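Local coordinates for capsid protein VP1 (Human polyomavirus 12, PDB 6Y5Z) that probably builds, as disulfide-linked pentamers, the T=7 icosahedral capsid of the virus, at residues Trp87-Val92 against Phe266-Arg271. Residues are numbered along the deposited sequence; the frame is centred on the assembly and turned at random.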
loop_
_atom_site.group_PDB
_atom_site.type_symbol
_atom_site.label_atom_id
_atom_site.label_comp_id
_atom_site.label_asym_id
_atom_site.label_seq_id
_atom_site.Cartn_x
_atom_site.Cartn_y
_atom_site.Cartn_z
ATOM N N TRP D 87 -11.081 23.397 28.739
ATOM C CA TRP D 87 -9.909 22.747 28.107
ATOM C C TRP D 87 -10.309 22.283 26.708
ATOM O O TRP D 87 -11.325 21.592 26.544
ATOM C CB TRP D 87 -9.387 21.603 28.959
ATOM C CG TRP D 87 -8.705 22.063 30.208
ATOM C CD1 TRP D 87 -9.139 21.859 31.484
ATOM C CD2 TRP D 87 -7.464 22.776 30.304
ATOM N NE1 TRP D 87 -8.240 22.387 32.372
ATOM C CE2 TRP D 87 -7.217 22.979 31.681
ATOM C CE3 TRP D 87 -6.560 23.318 29.382
ATOM C CZ2 TRP D 87 -6.086 23.646 32.147
ATOM C CZ3 TRP D 87 -5.423 23.946 29.840
ATOM C CH2 TRP D 87 -5.203 24.130 31.206
ATOM N N GLU D 88 -9.521 22.675 25.718
ATOM C CA GLU D 88 -9.735 22.307 24.298
ATOM C C GLU D 88 -8.581 21.394 23.891
ATOM O O GLU D 88 -7.397 21.799 24.045
ATOM C CB GLU D 88 -9.766 23.586 23.481
ATOM C CG GLU D 88 -9.835 23.343 21.986
ATOM C CD GLU D 88 -9.632 24.590 21.155
ATOM O OE1 GLU D 88 -9.340 25.659 21.734
ATOM O OE2 GLU D 88 -9.743 24.479 19.927
ATOM N N ALA D 89 -8.900 20.180 23.433
ATOM C CA ALA D 89 -7.882 19.222 22.965
ATOM C C ALA D 89 -7.451 19.669 21.563
ATOM O O ALA D 89 -8.308 19.689 20.664
ATOM C CB ALA D 89 -8.425 17.817 22.991
ATOM N N VAL D 90 -6.182 20.045 21.420
ATOM C CA VAL D 90 -5.612 20.623 20.170
ATOM C C VAL D 90 -5.028 19.505 19.312
ATOM O O VAL D 90 -5.221 19.520 18.088
ATOM C CB VAL D 90 -4.550 21.678 20.516
ATOM C CG1 VAL D 90 -3.824 22.195 19.275
ATOM C CG2 VAL D 90 -5.178 22.810 21.309
ATOM N N SER D 91 -4.381 18.521 19.927
ATOM C CA SER D 91 -3.598 17.501 19.204
ATOM C C SER D 91 -3.284 16.358 20.149
ATOM O O SER D 91 -3.373 16.545 21.368
ATOM C CB SER D 91 -2.357 18.120 18.613
ATOM O OG SER D 91 -1.450 18.551 19.625
ATOM N N VAL D 92 -2.926 15.220 19.583
ATOM C CA VAL D 92 -2.549 14.039 20.379
ATOM C C VAL D 92 -1.392 13.355 19.682
ATOM O O VAL D 92 -1.390 13.285 18.433
ATOM C CB VAL D 92 -3.751 13.107 20.624
ATOM C CG1 VAL D 92 -4.440 12.676 19.339
ATOM C CG2 VAL D 92 -3.327 11.911 21.447
ATOM N N PHE D 266 -1.437 7.718 24.986
ATOM C CA PHE D 266 -1.986 9.019 24.555
ATOM C C PHE D 266 -1.202 10.127 25.235
ATOM O O PHE D 266 -1.012 10.056 26.464
ATOM C CB PHE D 266 -3.449 9.209 24.952
ATOM C CG PHE D 266 -4.436 8.231 24.362
ATOM C CD1 PHE D 266 -4.549 6.927 24.840
ATOM C CD2 PHE D 266 -5.324 8.648 23.389
ATOM C CE1 PHE D 266 -5.504 6.066 24.325
ATOM C CE2 PHE D 266 -6.283 7.784 22.882
ATOM C CZ PHE D 266 -6.385 6.499 23.364
ATOM N N ASN D 267 -0.795 11.142 24.472
ATOM C CA ASN D 267 -0.311 12.420 25.050
ATOM C C ASN D 267 -1.086 13.523 24.352
ATOM O O ASN D 267 -0.817 13.790 23.172
ATOM C CB ASN D 267 1.198 12.606 24.917
ATOM C CG ASN D 267 1.680 13.814 25.698
ATOM O OD1 ASN D 267 0.947 14.770 25.867
ATOM N ND2 ASN D 267 2.868 13.743 26.268
ATOM N N VAL D 268 -2.029 14.106 25.073
ATOM C CA VAL D 268 -2.970 15.119 24.521
ATOM C C VAL D 268 -2.522 16.502 24.955
ATOM O O VAL D 268 -2.302 16.727 26.177
ATOM C CB VAL D 268 -4.420 14.840 24.940
ATOM C CG1 VAL D 268 -5.384 15.868 24.368
ATOM C CG2 VAL D 268 -4.827 13.436 24.533
ATOM N N GLN D 269 -2.385 17.399 23.985
ATOM C CA GLN D 269 -2.092 18.824 24.248
ATOM C C GLN D 269 -3.420 19.559 24.385
ATOM O O GLN D 269 -4.264 19.456 23.473
ATOM C CB GLN D 269 -1.273 19.423 23.108
ATOM C CG GLN D 269 -0.997 20.892 23.317
ATOM C CD GLN D 269 -0.114 21.423 22.213
ATOM O OE1 GLN D 269 -0.597 22.046 21.269
ATOM N NE2 GLN D 269 1.172 21.109 22.291
ATOM N N LEU D 270 -3.622 20.241 25.507
ATOM C CA LEU D 270 -4.854 21.028 25.722
ATOM C C LEU D 270 -4.516 22.494 25.920
ATOM O O LEU D 270 -3.433 22.823 26.420
ATOM C CB LEU D 270 -5.645 20.475 26.903
ATOM C CG LEU D 270 -6.040 19.010 26.694
ATOM C CD1 LEU D 270 -5.221 18.093 27.560
ATOM C CD2 LEU D 270 -7.513 18.788 26.898
ATOM N N ARG D 271 -5.461 23.338 25.554
ATOM C CA ARG D 271 -5.338 24.794 25.765
ATOM C C ARG D 271 -6.650 25.321 26.328
ATOM O O ARG D 271 -7.738 24.748 26.085
ATOM C CB ARG D 271 -4.929 25.487 24.465
ATOM C CG ARG D 271 -6.040 25.536 23.435
ATOM C CD ARG D 271 -5.552 26.181 22.149
ATOM N NE ARG D 271 -6.554 25.998 21.119
ATOM C CZ ARG D 271 -6.326 26.098 19.813
ATOM N NH1 ARG D 271 -5.130 26.444 19.377
ATOM N NH2 ARG D 271 -7.306 25.906 18.953
HETATM O O HOH W 1 -0.241 20.817 19.077
#
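Arg271 lays its extended side chain alongside that of Glu88 and grips the carboxylate side-on. Arg271 NE donates to Glu88 OE1 at 2.9 Å and Arg271 NH2 reaches Glu88 OE2 at 3.0 Å. Because the carboxylate and guanidinium planes stand 63° apart, both oxygens are met from above the carboxylate plane while lying close to the guanidinium plane. Arg273 and the backbone N of Gly230 also bind this carboxylate, which would probably favour its charged form. Val90 CG2 lies over one guanidinium face, offset toward its rim, 3.5 Å from Arg271 NE; CG1, anti to the backbone N (chi1 174°), is left to touch Gln269 OE1. A classic beta bulge at Val90 shifts the antiparallel register by one: Val90 N still donates to Gln269 O, but Ser91 O receives Gln269 N. On the face that carries Glu88, Ser91, Gln269 and Arg271, a water joins Ser91 OG to Gln269 OE1, to which it donates, while Gln269 NE2 is held by Gln21. The other face, with Ala89, Val92, Val268 and Leu270, is apolar: Ala89 CB meets Val268 CG1 (3.9 Å) and Val92 CG2 meets Val268 CG2 (3.8 Å). Strand 257-276 pairs with strands 83-96 and 9-26 in the VP1 jelly roll, and Val268 and Phe266 pack on strands 124-131 and 237-250.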